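Long-range contacts in carboxylase (PDB 5H80), which probably catalyses the ATP-dependent carboxylation of biotin, as the biotin carboxylase domain of a single-chain bacterial carboxylase: residues A[231-237]-A[472-477]; A[251-255]-A[327-332]. All coordinates share one frame; numbering follows the deposited sequence.

Interaction 1: A[231-237]-A[472-477]; sequences LIERARH and YELSTH
R236 overlaps the Y472 ring obliquely: CD2 of the ring lies over one face of the guanidinium, 3.6 Å from CZ. The two planes are 61° apart, so this is not a stack. The R236 CB points away from 472-477, and a bend at chi3 (56°) helps bring the end of the chain back. D256 then ties the pair together: it forms a salt bridge with R236 NE and a hydrogen bond with Y472 OH. R236 NH2 also reaches P273 O. With a leucine at R236, D256 would probably lose its charged mate, P273 O its donor, and Y472 CD2 the guanidinium beside it.

The only direct hydrogen bond between the segments is T476 N to A235 O, 2.8 Å long and bent (137° at the hydrogen). S475 CA adds a CH...O contact to A235 O at 3.1 Å.

Four waters add bridges. One molecule binds I232 O, A235 N and T476 OG1. Others link I232 O to H477 NE2, R234 N to S475 OG, and R234 O to L474 O. The joint between the ATP-binding and C-terminal family regions is thus largely polar. Several backbone carbonyls and amides meet the other segment through water, which implies partial hydration.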
loop_
_atom_site.group_PDB
_atom_site.type_symbol
_atom_site.label_atom_id
_atom_site.label_comp_id
_atom_site.label_asym_id
_atom_site.label_seq_id
_atom_site.Cartn_x
_atom_site.Cartn_y
_atom_site.Cartn_z
ATOM N N LEU A 231 9.211 -22.538 -32.057
ATOM C CA LEU A 231 8.070 -21.881 -31.371
ATOM C C LEU A 231 7.912 -22.679 -30.057
ATOM O O LEU A 231 7.701 -23.926 -30.083
ATOM C CB LEU A 231 6.811 -21.904 -32.227
ATOM C CG LEU A 231 5.605 -21.129 -31.688
ATOM C CD1 LEU A 231 5.940 -19.661 -31.601
ATOM C CD2 LEU A 231 4.362 -21.365 -32.515
ATOM N N ILE A 232 8.081 -22.000 -28.910
ATOM C CA ILE A 232 7.892 -22.670 -27.602
ATOM C C ILE A 232 6.449 -22.446 -27.200
ATOM O O ILE A 232 5.938 -21.298 -26.988
ATOM C CB ILE A 232 8.866 -22.229 -26.507
ATOM C CG1 ILE A 232 10.281 -22.608 -26.933
ATOM C CG2 ILE A 232 8.448 -22.763 -25.121
ATOM C CD1 ILE A 232 10.918 -23.755 -26.229
ATOM N N GLU A 233 5.815 -23.608 -27.062
ATOM C CA GLU A 233 4.392 -23.699 -26.923
ATOM C C GLU A 233 4.094 -24.222 -25.463
ATOM O O GLU A 233 4.928 -24.900 -24.814
ATOM C CB GLU A 233 3.864 -24.692 -27.963
ATOM C CG GLU A 233 4.105 -24.254 -29.403
ATOM C CD GLU A 233 3.259 -25.059 -30.382
ATOM O OE1 GLU A 233 3.679 -26.209 -30.611
ATOM O OE2 GLU A 233 2.241 -24.520 -30.891
ATOM N N ARG A 234 2.894 -23.904 -25.026
ATOM C CA ARG A 234 2.481 -24.276 -23.738
ATOM C C ARG A 234 3.404 -23.915 -22.607
ATOM O O ARG A 234 3.543 -24.648 -21.621
ATOM C CB ARG A 234 2.269 -25.783 -23.711
ATOM C CG ARG A 234 0.994 -26.142 -24.362
ATOM C CD ARG A 234 0.898 -27.604 -24.658
ATOM N NE ARG A 234 2.057 -28.177 -25.331
ATOM C CZ ARG A 234 2.353 -28.082 -26.634
ATOM N NH1 ARG A 234 1.599 -27.370 -27.470
ATOM N NH2 ARG A 234 3.456 -28.701 -27.092
ATOM N N ALA A 235 4.059 -22.791 -22.731
ATOM C CA ALA A 235 4.896 -22.263 -21.671
ATOM C C ALA A 235 4.392 -20.987 -20.963
ATOM O O ALA A 235 3.651 -20.143 -21.497
ATOM C CB ALA A 235 6.276 -22.035 -22.169
ATOM N N ARG A 236 4.824 -20.884 -19.727
ATOM C CA ARG A 236 4.765 -19.689 -18.928
ATOM C C ARG A 236 6.022 -18.773 -19.014
ATOM O O ARG A 236 7.145 -19.232 -19.182
ATOM C CB ARG A 236 4.460 -20.083 -17.458
ATOM C CG ARG A 236 3.062 -20.703 -17.329
ATOM C CD ARG A 236 2.886 -21.395 -15.939
ATOM N NE ARG A 236 3.158 -20.458 -14.804
ATOM C CZ ARG A 236 2.984 -20.767 -13.518
ATOM N NH1 ARG A 236 2.597 -22.023 -13.135
ATOM N NH2 ARG A 236 3.299 -19.907 -12.583
ATOM N N HIS A 237 5.778 -17.464 -18.852
ATOM C CA HIS A 237 6.786 -16.451 -18.869
ATOM C C HIS A 237 7.078 -16.215 -17.430
ATOM O O HIS A 237 6.236 -15.698 -16.752
ATOM C CB HIS A 237 6.325 -15.186 -19.519
ATOM C CG HIS A 237 7.318 -14.057 -19.428
ATOM N ND1 HIS A 237 7.937 -13.533 -20.540
ATOM C CD2 HIS A 237 7.800 -13.339 -18.372
ATOM C CE1 HIS A 237 8.795 -12.595 -20.176
ATOM N NE2 HIS A 237 8.637 -12.369 -18.886
ATOM N N TYR A 472 -4.585 -20.949 -12.996
ATOM C CA TYR A 472 -3.367 -20.607 -13.666
ATOM C C TYR A 472 -3.030 -21.660 -14.736
ATOM O O TYR A 472 -1.818 -22.057 -14.804
ATOM C CB TYR A 472 -2.234 -20.338 -12.644
ATOM C CG TYR A 472 -1.431 -19.144 -13.053
ATOM C CD1 TYR A 472 -1.953 -17.856 -12.799
ATOM C CD2 TYR A 472 -0.243 -19.272 -13.787
ATOM C CE1 TYR A 472 -1.268 -16.684 -13.277
ATOM C CE2 TYR A 472 0.496 -18.096 -14.191
ATOM C CZ TYR A 472 -0.039 -16.852 -13.994
ATOM O OH TYR A 472 0.574 -15.729 -14.492
ATOM N N GLU A 473 -4.028 -22.130 -15.484
ATOM C CA GLU A 473 -3.753 -23.111 -16.516
ATOM C C GLU A 473 -3.527 -22.310 -17.807
ATOM O O GLU A 473 -4.516 -22.091 -18.557
ATOM C CB GLU A 473 -4.914 -24.025 -16.637
ATOM C CG GLU A 473 -5.024 -24.953 -15.452
ATOM C CD GLU A 473 -6.288 -25.817 -15.507
ATOM O OE1 GLU A 473 -7.305 -25.471 -16.127
ATOM O OE2 GLU A 473 -6.223 -26.880 -14.916
ATOM N N LEU A 474 -2.327 -21.718 -17.961
ATOM C CA LEU A 474 -2.129 -20.603 -18.919
ATOM C C LEU A 474 -0.790 -20.835 -19.633
ATOM O O LEU A 474 0.125 -21.559 -19.103
ATOM C CB LEU A 474 -1.948 -19.326 -18.114
ATOM C CG LEU A 474 -3.171 -18.865 -17.322
ATOM C CD1 LEU A 474 -2.764 -17.667 -16.426
ATOM C CD2 LEU A 474 -4.360 -18.542 -18.186
ATOM N N SER A 475 -0.674 -20.296 -20.813
ATOM C CA SER A 475 0.578 -20.211 -21.506
ATOM C C SER A 475 0.615 -18.812 -22.135
ATOM O O SER A 475 -0.403 -18.103 -22.140
ATOM C CB SER A 475 0.626 -21.251 -22.751
ATOM O OG SER A 475 -0.367 -20.855 -23.662
ATOM N N THR A 476 1.723 -18.481 -22.752
ATOM C CA THR A 476 1.879 -17.140 -23.395
ATOM C C THR A 476 0.936 -16.945 -24.647
ATOM O O THR A 476 0.688 -15.867 -25.012
ATOM C CB THR A 476 3.346 -16.891 -23.744
ATOM O OG1 THR A 476 3.851 -17.991 -24.531
ATOM C CG2 THR A 476 4.202 -16.780 -22.472
ATOM N N HIS A 477 0.440 -18.047 -25.242
ATOM C CA HIS A 477 -0.567 -18.008 -26.316
ATOM C C HIS A 477 -2.007 -18.187 -25.923
ATOM O O HIS A 477 -2.876 -18.063 -26.788
ATOM C CB HIS A 477 -0.212 -19.056 -27.366
ATOM C CG HIS A 477 1.171 -18.893 -27.872
ATOM N ND1 HIS A 477 1.560 -17.802 -28.622
ATOM C CD2 HIS A 477 2.294 -19.622 -27.664
ATOM C CE1 HIS A 477 2.853 -17.880 -28.884
ATOM N NE2 HIS A 477 3.323 -18.981 -28.321
HETATM O O HOH W 1 4.205 -20.692 -24.874
HETATM O O HOH W 2 6.205 -18.710 -27.886
HETATM O O HOH W 3 0.837 -22.045 -26.000
HETATM O O HOH W 4 2.150 -23.605 -19.496
#

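Interaction 2: A[251-255]-A[327-332]. With EDO (1,2-ethanediol), chain G.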
loop_
_atom_site.group_PDB
_atom_site.type_symbol
_atom_site.label_atom_id
_atom_site.label_comp_id
_atom_site.label_asym_id
_atom_site.label_seq_id
_atom_site.Cartn_x
_atom_site.Cartn_y
_atom_site.Cartn_z
ATOM N N HIS A 251 18.878 -11.522 -5.411
ATOM C CA HIS A 251 17.642 -11.702 -6.082
ATOM C C HIS A 251 16.468 -11.308 -5.164
ATOM O O HIS A 251 16.576 -11.319 -3.939
ATOM C CB HIS A 251 17.455 -13.062 -6.661
ATOM C CG HIS A 251 17.181 -14.136 -5.624
ATOM N ND1 HIS A 251 15.945 -14.403 -5.104
ATOM C CD2 HIS A 251 18.042 -14.927 -4.937
ATOM C CE1 HIS A 251 16.038 -15.405 -4.214
ATOM N NE2 HIS A 251 17.298 -15.650 -4.045
ATOM N N LEU A 252 15.411 -10.924 -5.802
ATOM C CA LEU A 252 14.032 -10.732 -5.181
ATOM C C LEU A 252 13.024 -11.763 -5.758
ATOM O O LEU A 252 11.865 -11.405 -6.070
ATOM C CB LEU A 252 13.526 -9.285 -5.218
ATOM C CG LEU A 252 14.155 -8.250 -4.317
ATOM C CD1 LEU A 252 14.158 -8.712 -2.845
ATOM C CD2 LEU A 252 15.490 -7.975 -4.857
ATOM N N TRP A 253 13.461 -13.026 -5.998
ATOM C CA TRP A 253 12.632 -14.089 -6.482
ATOM C C TRP A 253 12.055 -13.769 -7.871
ATOM O O TRP A 253 12.661 -13.003 -8.632
ATOM C CB TRP A 253 11.502 -14.483 -5.423
ATOM C CG TRP A 253 12.186 -14.952 -4.118
ATOM C CD1 TRP A 253 12.605 -16.204 -3.794
ATOM C CD2 TRP A 253 12.380 -14.149 -2.957
ATOM N NE1 TRP A 253 13.095 -16.217 -2.518
ATOM C CE2 TRP A 253 12.995 -14.967 -1.984
ATOM C CE3 TRP A 253 12.140 -12.764 -2.669
ATOM C CZ2 TRP A 253 13.319 -14.476 -0.689
ATOM C CZ3 TRP A 253 12.527 -12.274 -1.363
ATOM C CH2 TRP A 253 13.022 -13.134 -0.428
ATOM N N GLU A 254 10.857 -14.238 -8.151
ATOM C CA GLU A 254 10.296 -14.254 -9.461
ATOM C C GLU A 254 9.040 -13.479 -9.660
ATOM O O GLU A 254 8.247 -13.221 -8.722
ATOM C CB GLU A 254 10.113 -15.676 -9.972
ATOM C CG GLU A 254 8.882 -16.488 -9.636
ATOM C CD GLU A 254 8.701 -16.831 -8.144
ATOM O OE1 GLU A 254 9.692 -16.708 -7.407
ATOM O OE2 GLU A 254 7.577 -17.248 -7.865
ATOM N N ARG A 255 8.666 -13.330 -10.940
ATOM C CA ARG A 255 7.341 -12.811 -11.371
ATOM C C ARG A 255 6.884 -13.586 -12.574
ATOM O O ARG A 255 7.753 -14.114 -13.328
ATOM C CB ARG A 255 7.412 -11.343 -11.819
ATOM C CG ARG A 255 7.690 -10.286 -10.821
ATOM C CD ARG A 255 7.895 -8.875 -11.369
ATOM N NE ARG A 255 9.076 -8.682 -12.208
ATOM C CZ ARG A 255 10.199 -8.113 -11.827
ATOM N NH1 ARG A 255 10.402 -7.662 -10.568
ATOM N NH2 ARG A 255 11.145 -7.960 -12.706
ATOM N N VAL A 327 5.064 -5.163 -8.477
ATOM C CA VAL A 327 4.523 -6.387 -7.786
ATOM C C VAL A 327 5.491 -7.054 -6.819
ATOM O O VAL A 327 5.105 -7.510 -5.735
ATOM C CB VAL A 327 3.945 -7.470 -8.732
ATOM C CG1 VAL A 327 2.516 -7.207 -9.103
ATOM C CG2 VAL A 327 4.766 -7.656 -9.998
ATOM N N THR A 328 6.776 -7.080 -7.181
ATOM C CA THR A 328 7.792 -7.571 -6.356
ATOM C C THR A 328 7.939 -6.700 -5.153
ATOM O O THR A 328 8.076 -7.200 -4.054
ATOM C CB THR A 328 9.132 -7.541 -7.139
ATOM O OG1 THR A 328 9.034 -8.458 -8.233
ATOM C CG2 THR A 328 10.318 -7.890 -6.299
ATOM N N GLU A 329 7.907 -5.389 -5.371
ATOM C CA GLU A 329 7.946 -4.414 -4.236
ATOM C C GLU A 329 6.872 -4.765 -3.222
ATOM O O GLU A 329 7.161 -4.798 -2.016
ATOM C CB GLU A 329 7.756 -2.969 -4.807
ATOM C CG GLU A 329 9.018 -2.488 -5.540
ATOM C CD GLU A 329 9.007 -0.959 -5.796
ATOM O OE1 GLU A 329 7.913 -0.383 -5.901
ATOM O OE2 GLU A 329 10.070 -0.352 -5.852
ATOM N N GLU A 330 5.641 -4.927 -3.610
ATOM C CA GLU A 330 4.560 -5.097 -2.629
ATOM C C GLU A 330 4.591 -6.527 -2.018
ATOM O O GLU A 330 4.301 -6.690 -0.773
ATOM C CB GLU A 330 3.235 -4.736 -3.284
ATOM C CG GLU A 330 2.970 -3.280 -3.709
ATOM C CD GLU A 330 3.237 -2.356 -2.666
ATOM O OE1 GLU A 330 2.660 -2.538 -1.548
ATOM O OE2 GLU A 330 4.093 -1.519 -2.822
ATOM N N TRP A 331 4.825 -7.559 -2.829
ATOM C CA TRP A 331 5.045 -8.896 -2.302
ATOM C C TRP A 331 6.193 -8.948 -1.268
ATOM O O TRP A 331 6.002 -9.513 -0.149
ATOM C CB TRP A 331 5.262 -9.909 -3.441
ATOM C CG TRP A 331 5.472 -11.304 -3.000
ATOM C CD1 TRP A 331 4.835 -11.986 -1.926
ATOM C CD2 TRP A 331 6.368 -12.197 -3.559
ATOM N NE1 TRP A 331 5.290 -13.260 -1.858
ATOM C CE2 TRP A 331 6.208 -13.446 -2.886
ATOM C CE3 TRP A 331 7.243 -12.139 -4.690
ATOM C CZ2 TRP A 331 6.902 -14.581 -3.252
ATOM C CZ3 TRP A 331 7.973 -13.231 -4.994
ATOM C CH2 TRP A 331 7.818 -14.490 -4.270
ATOM N N CYS A 332 7.383 -8.428 -1.603
ATOM C CA CYS A 332 8.609 -8.584 -0.829
ATOM C C CYS A 332 8.709 -7.527 0.291
ATOM O O CYS A 332 9.508 -7.680 1.206
ATOM C CB CYS A 332 9.839 -8.532 -1.720
ATOM S SG CYS A 332 9.981 -9.942 -2.881
HETATM C C1 EDO G . 6.736 0.312 -1.928
HETATM O O1 EDO G . 6.275 -0.913 -1.328
HETATM C C2 EDO G . 8.206 0.560 -1.807
HETATM O O2 EDO G . 8.418 0.460 -0.383
HETATM O O HOH W 5 9.352 -11.023 -7.296
#
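R255 NH1 donates to T328 OG1 across the contact, at 2.8 Å and 151°. The hydroxyl sits at the guanidinium edge, slightly out of its plane. T328 OG1 in turn donates to a water, 2.7 Å from it. That water gives its own hydrogens to L252 O and E254 O. The threonine hydroxyl therefore both accepts and donates. The other branch, T328 CG2, packs on L252 CB at 3.7 Å.

Next come a sulfur-aromatic contact and an apolar one. C332 SG meets the edge of the W253 ring, 3.6 Å from CE3. The W331 side chain leaves the helix stretched away from its own amide (chi1 -179°), which brings the indole to the strand, where CZ3 lies 3.8 Å from W253 CB. The two indoles are oblique to each other.

Strand 249-256 is an outermost strand of the four-stranded antiparallel sheet in the ATP-grasp region, and helix 325-332 packs against it. The segment axes approach to 9.5 Å at 114°. L252 and W253 both bond to Q241 through the backbone, and W253 has positive phi, consistent with a beta bulge. L252 and W253 accordingly both point their CB toward the helix.

Further out, H251 ND1 accepts from W253 N at 3.0 Å, in the imidazole plane, while its NE2 bonds to P358 O. W253 NE1 bonds to A361 O. R255 is positioned by a salt bridge from NE to E239 and by a bond from NH1 to Q241. E254 meets R280 and A272 N. On the helix, E329 pairs with R46 and R403. E330 also binds R403, and its OE2 accepts from an ethanediol that bonds to R430 of the second subunit.

Overall arrangement
Interactions 1 and 2 meet the same antiparallel sheet through neighbouring strands. Strand 236-245 starts in interaction 1, and strand 249-256 carries interaction 2. Their centres are 21 Å apart; their nearest atoms are about 4 Å apart and do not touch. E239 links them: one carboxylate oxygen bonds to H237 NE2, the other forms a salt bridge with R255 NE. D256, next to R255 in sequence, binds R236 and Y472. Interaction 2 is the more buried, packing a helix on the sheet within the ATP-binding family region. Interaction 1 joins that region to the C-terminal one. An ethanediol other than that of interaction 2, probably from the crystallisation liquor, lies about 4 Å from the R236 side chain.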